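Local structure of subclass B3 metallo-beta-lactamase (Sphingobium indicum, 7LUU) at residues 252-265 against 276-290. The protein probably hydrolyses beta-lactam antibiotics with a two-zinc active site, as a subclass B3 metallo-beta-lactamase whose metal ligands unusually include a glutamate. Residues are numbered along the deposited sequence; the frame is centred on the assembly and turned at random.
Sequences YRRMGALKCDILIS and YGSGSGACRSYAERS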
loop_
_atom_site.group_PDB
_atom_site.type_symbol
_atom_site.label_atom_id
_atom_site.label_comp_id
_atom_site.label_asym_id
_atom_site.label_seq_id
_atom_site.Cartn_x
_atom_site.Cartn_y
_atom_site.Cartn_z
ATOM N N TYR A 252 1.380 -1.955 15.545
ATOM C CA TYR A 252 2.544 -1.332 16.164
ATOM C C TYR A 252 3.532 -2.396 16.609
ATOM O O TYR A 252 4.748 -2.225 16.446
ATOM C CB TYR A 252 2.117 -0.458 17.346
ATOM C CG TYR A 252 1.144 0.604 16.971
ATOM C CD1 TYR A 252 1.143 1.140 15.696
ATOM C CD2 TYR A 252 0.206 1.067 17.926
ATOM C CE1 TYR A 252 0.224 2.120 15.340
ATOM C CE2 TYR A 252 -0.710 2.070 17.601
ATOM C CZ TYR A 252 -0.677 2.611 16.297
ATOM O OH TYR A 252 -1.604 3.594 15.985
ATOM N N ARG A 253 3.018 -3.515 17.141
ATOM C CA ARG A 253 3.881 -4.619 17.571
ATOM C C ARG A 253 4.591 -5.245 16.372
ATOM O O ARG A 253 5.815 -5.482 16.424
ATOM C CB ARG A 253 3.083 -5.707 18.313
ATOM C CG ARG A 253 2.479 -5.262 19.678
ATOM C CD ARG A 253 1.873 -6.443 20.522
ATOM N NE ARG A 253 0.692 -7.067 19.922
ATOM C CZ ARG A 253 -0.568 -6.649 20.122
ATOM N NH1 ARG A 253 -0.817 -5.604 20.903
ATOM N NH2 ARG A 253 -1.561 -7.272 19.548
ATOM N N ARG A 254 3.862 -5.410 15.262
ATOM C CA ARG A 254 4.456 -5.955 14.041
ATOM C C ARG A 254 5.533 -5.025 13.533
ATOM O O ARG A 254 6.656 -5.454 13.206
ATOM C CB ARG A 254 3.389 -6.161 12.959
ATOM C CG ARG A 254 3.974 -6.495 11.574
ATOM C CD ARG A 254 4.728 -7.845 11.665
ATOM N NE ARG A 254 3.837 -8.851 12.248
ATOM C CZ ARG A 254 4.215 -9.797 13.110
ATOM N NH1 ARG A 254 5.493 -9.903 13.491
ATOM N NH2 ARG A 254 3.316 -10.630 13.628
ATOM N N MET A 255 5.193 -3.735 13.398
ATOM C CA MET A 255 6.154 -2.795 12.817
ATOM C C MET A 255 7.395 -2.618 13.706
ATOM O O MET A 255 8.488 -2.382 13.196
ATOM C CB MET A 255 5.454 -1.446 12.582
ATOM C CG MET A 255 4.462 -1.524 11.457
ATOM S SD MET A 255 5.169 -1.905 9.806
ATOM C CE MET A 255 6.108 -0.456 9.603
ATOM N N GLY A 256 7.266 -2.805 15.011
ATOM C CA GLY A 256 8.432 -2.830 15.885
ATOM C C GLY A 256 9.279 -4.087 15.760
ATOM O O GLY A 256 10.486 -4.029 16.034
ATOM N N ALA A 257 8.692 -5.209 15.345
ATOM C CA ALA A 257 9.400 -6.479 15.183
ATOM C C ALA A 257 10.104 -6.633 13.835
ATOM O O ALA A 257 11.026 -7.452 13.719
ATOM C CB ALA A 257 8.439 -7.664 15.341
ATOM N N LEU A 258 9.675 -5.914 12.796
ATOM C CA LEU A 258 10.212 -6.158 11.476
ATOM C C LEU A 258 11.663 -5.764 11.384
ATOM O O LEU A 258 12.078 -4.729 11.910
ATOM C CB LEU A 258 9.445 -5.340 10.429
ATOM C CG LEU A 258 8.124 -5.875 9.996
ATOM C CD1 LEU A 258 7.383 -4.840 9.152
ATOM C CD2 LEU A 258 8.308 -7.240 9.288
ATOM N N LYS A 259 12.417 -6.568 10.641
ATOM C CA LYS A 259 13.715 -6.140 10.162
ATOM C C LYS A 259 13.413 -5.148 9.042
ATOM O O LYS A 259 12.630 -5.432 8.116
ATOM C CB LYS A 259 14.521 -7.330 9.627
ATOM C CG LYS A 259 15.958 -7.023 9.289
ATOM C CD LYS A 259 16.662 -6.657 10.564
ATOM C CE LYS A 259 18.165 -6.566 10.439
ATOM N NZ LYS A 259 18.715 -6.279 11.808
ATOM N N CYS A 260 14.047 -4.016 9.139
ATOM C CA CYS A 260 13.566 -2.862 8.395
ATOM C C CYS A 260 14.761 -1.954 8.167
ATOM O O CYS A 260 15.021 -0.969 8.897
ATOM C CB CYS A 260 12.495 -2.181 9.238
ATOM S SG CYS A 260 11.929 -0.576 8.563
ATOM N N ASP A 261 15.546 -2.307 7.146
ATOM C CA ASP A 261 16.640 -1.457 6.739
ATOM C C ASP A 261 16.160 -0.305 5.862
ATOM O O ASP A 261 16.822 0.751 5.772
ATOM C CB ASP A 261 17.621 -2.274 5.929
ATOM C CG ASP A 261 18.354 -3.299 6.767
ATOM O OD1 ASP A 261 18.865 -2.933 7.866
ATOM O OD2 ASP A 261 18.322 -4.499 6.348
ATOM N N ILE A 262 15.055 -0.528 5.133
ATOM C CA ILE A 262 14.519 0.483 4.252
ATOM C C ILE A 262 13.017 0.482 4.482
ATOM O O ILE A 262 12.408 -0.597 4.474
ATOM C CB ILE A 262 14.846 0.173 2.790
ATOM C CG1 ILE A 262 16.324 0.420 2.556
ATOM C CG2 ILE A 262 13.983 1.100 1.810
ATOM C CD1 ILE A 262 16.739 -0.032 1.111
ATOM N N LEU A 263 12.429 1.680 4.665
ATOM C CA LEU A 263 10.975 1.825 4.849
ATOM C C LEU A 263 10.424 2.642 3.697
ATOM O O LEU A 263 10.855 3.790 3.474
ATOM C CB LEU A 263 10.698 2.552 6.193
ATOM C CG LEU A 263 9.228 2.996 6.335
ATOM C CD1 LEU A 263 8.262 1.782 6.358
ATOM C CD2 LEU A 263 9.078 3.861 7.562
ATOM N N ILE A 264 9.502 2.054 2.943
ATOM C CA ILE A 264 8.726 2.792 1.925
ATOM C C ILE A 264 7.324 2.910 2.479
ATOM O O ILE A 264 6.698 1.886 2.736
ATOM C CB ILE A 264 8.683 2.038 0.589
ATOM C CG1 ILE A 264 10.085 1.880 -0.004
ATOM C CG2 ILE A 264 7.762 2.816 -0.419
ATOM C CD1 ILE A 264 10.159 0.757 -1.059
ATOM N N SER A 265 6.830 4.142 2.685
ATOM C CA SER A 265 5.460 4.345 3.230
ATOM C C SER A 265 4.481 4.562 2.064
ATOM O O SER A 265 4.779 5.330 1.162
ATOM C CB SER A 265 5.511 5.615 4.128
ATOM O OG SER A 265 4.198 6.019 4.463
ATOM N N TYR A 276 11.982 7.324 0.499
ATOM C CA TYR A 276 11.994 6.243 1.467
ATOM C C TYR A 276 12.946 6.621 2.584
ATOM O O TYR A 276 13.790 7.505 2.409
ATOM C CB TYR A 276 12.415 4.883 0.816
ATOM C CG TYR A 276 13.785 4.851 0.095
ATOM C CD1 TYR A 276 13.889 5.243 -1.279
ATOM C CD2 TYR A 276 14.929 4.422 0.777
ATOM C CE1 TYR A 276 15.139 5.179 -1.957
ATOM C CE2 TYR A 276 16.166 4.324 0.099
ATOM C CZ TYR A 276 16.224 4.699 -1.268
ATOM O OH TYR A 276 17.421 4.651 -1.921
ATOM N N GLY A 277 12.805 5.958 3.727
ATOM C CA GLY A 277 13.660 6.196 4.897
ATOM C C GLY A 277 14.516 4.962 5.089
ATOM O O GLY A 277 14.116 3.857 4.703
ATOM N N SER A 278 15.707 5.165 5.638
ATOM C CA SER A 278 16.609 4.031 5.826
ATOM C C SER A 278 17.276 4.060 7.190
ATOM O O SER A 278 17.453 5.104 7.828
ATOM C CB SER A 278 17.762 4.061 4.777
ATOM O OG SER A 278 17.261 4.025 3.473
ATOM N N GLY A 279 17.688 2.888 7.634
ATOM C CA GLY A 279 18.545 2.849 8.806
ATOM C C GLY A 279 17.793 2.369 10.019
ATOM O O GLY A 279 16.560 2.361 10.065
ATOM N N SER A 280 18.569 1.937 11.020
ATOM C CA SER A 280 18.022 1.376 12.229
ATOM C C SER A 280 16.934 2.255 12.824
ATOM O O SER A 280 17.172 3.442 13.125
ATOM C CB SER A 280 19.164 1.236 13.236
ATOM O OG SER A 280 18.649 0.558 14.383
ATOM N N GLY A 281 15.750 1.658 13.070
ATOM C CA GLY A 281 14.695 2.381 13.756
ATOM C C GLY A 281 13.566 2.921 12.861
ATOM O O GLY A 281 12.579 3.449 13.376
ATOM N N ALA A 282 13.674 2.796 11.534
ATOM C CA ALA A 282 12.701 3.506 10.674
ATOM C C ALA A 282 11.276 3.018 10.891
ATOM O O ALA A 282 10.318 3.811 10.984
ATOM C CB ALA A 282 13.097 3.332 9.207
ATOM N N CYS A 283 11.090 1.685 10.909
ATOM C CA CYS A 283 9.738 1.184 11.055
ATOM C C CYS A 283 9.206 1.475 12.439
ATOM O O CYS A 283 8.006 1.707 12.595
ATOM C CB CYS A 283 9.701 -0.322 10.789
ATOM S SG CYS A 283 9.840 -0.734 8.992
ATOM N N ARG A 284 10.061 1.411 13.443
ATOM C CA ARG A 284 9.609 1.730 14.802
ATOM C C ARG A 284 9.143 3.182 14.904
ATOM O O ARG A 284 8.107 3.455 15.519
ATOM C CB ARG A 284 10.712 1.406 15.825
ATOM C CG ARG A 284 10.744 -0.111 16.105
ATOM C CD ARG A 284 11.811 -0.480 17.172
ATOM N NE ARG A 284 13.185 -0.338 16.685
ATOM C CZ ARG A 284 13.835 -1.212 15.896
ATOM N NH1 ARG A 284 13.249 -2.363 15.429
ATOM N NH2 ARG A 284 15.099 -0.919 15.555
ATOM N N SER A 285 9.882 4.115 14.293
ATOM C CA SER A 285 9.462 5.528 14.289
ATOM C C SER A 285 8.146 5.720 13.570
ATOM O O SER A 285 7.313 6.545 13.989
ATOM C CB SER A 285 10.545 6.393 13.657
ATOM O OG SER A 285 11.672 6.352 14.543
ATOM N N TYR A 286 7.983 5.032 12.452
ATOM C CA TYR A 286 6.742 5.116 11.694
ATOM C C TYR A 286 5.569 4.694 12.565
ATOM O O TYR A 286 4.509 5.328 12.554
ATOM C CB TYR A 286 6.871 4.232 10.459
ATOM C CG TYR A 286 5.705 4.189 9.469
ATOM C CD1 TYR A 286 5.457 5.254 8.611
ATOM C CD2 TYR A 286 4.833 3.093 9.453
ATOM C CE1 TYR A 286 4.411 5.192 7.671
ATOM C CE2 TYR A 286 3.783 3.023 8.535
ATOM C CZ TYR A 286 3.565 4.078 7.684
ATOM O OH TYR A 286 2.596 4.012 6.729
ATOM N N ALA A 287 5.718 3.569 13.270
ATOM C CA ALA A 287 4.648 3.108 14.169
ATOM C C ALA A 287 4.402 4.115 15.283
ATOM O O ALA A 287 3.256 4.369 15.638
ATOM C CB ALA A 287 5.011 1.764 14.760
ATOM N N GLU A 288 5.464 4.676 15.871
ATOM C CA GLU A 288 5.264 5.636 16.961
ATOM C C GLU A 288 4.507 6.867 16.487
ATOM O O GLU A 288 3.683 7.420 17.246
ATOM C CB GLU A 288 6.594 6.068 17.567
ATOM C CG GLU A 288 6.379 6.998 18.786
ATOM C CD GLU A 288 5.508 6.352 19.895
ATOM O OE1 GLU A 288 5.657 5.132 20.210
ATOM O OE2 GLU A 288 4.637 7.084 20.426
ATOM N N ARG A 289 4.798 7.338 15.255
ATOM C CA ARG A 289 4.009 8.444 14.656
ATOM C C ARG A 289 2.522 8.137 14.647
ATOM O O ARG A 289 1.696 8.986 15.068
ATOM C CB ARG A 289 4.510 8.779 13.223
ATOM C CG ARG A 289 3.515 9.652 12.336
ATOM C CD ARG A 289 3.959 9.877 10.877
ATOM N NE ARG A 289 3.062 10.873 10.239
ATOM C CZ ARG A 289 1.870 10.555 9.701
ATOM N NH1 ARG A 289 1.060 11.477 9.196
ATOM N NH2 ARG A 289 1.492 9.276 9.659
ATOM N N SER A 290 2.171 6.911 14.190
ATOM C CA SER A 290 0.771 6.489 14.165
ATOM C C SER A 290 0.208 6.416 15.579
ATOM O O SER A 290 -0.897 6.893 15.842
ATOM C CB SER A 290 0.644 5.137 13.479
ATOM O OG SER A 290 -0.699 4.674 13.580
HETATM O O HOH W 1 15.033 -0.782 11.636
#
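Cys260 and Cys283 are joined by a disulfide (SG to SG 2.1 Å, chi3 79°) that ties the loop after helix 242-257 to the first turn of helix 282-300, in the C-terminal half of the alpha-beta/beta-alpha sandwich of metallo-beta-lactamases. Segments 252-257 and 282-290 of these helices run antiparallel (160°), and strands 262-265 and 277-278 form a beta hairpin whose second strand edges the C-terminal sheet, with Leu263 and Gly277 as its hydrogen-bonded pair.

The Leu263 side chain extends from the hairpin to helix 282-300. Its CB lies against Ala282 CB; the anti chi1 (169°) carries CG toward the helix, where CD1 approaches Cys283 SG and CD2 rests between Ala282 O and Tyr286 CB (3.7 Å). Met255, bent at chi2 and chi3, packs its CB on Ala287 CB and brings CE back to both Cys283 CB and Tyr286 CD2. The Tyr286 hydroxyl bonds to Ser224 O, while Ser265, whose OG is hydrogen-bonded to the backbone O of the zinc ligand His267, approaches the ring at CE1.

Arg284 NH1 donates a hydrogen bond to Gly256 O (3.3 Å), almost within the guanidinium plane. Farther along helix 282-300, Tyr252 OH donates to Ser290 OG (2.8 Å), which also bonds to Leu226 O and lies at the ring edge, 3.2 Å from Tyr252 CE1.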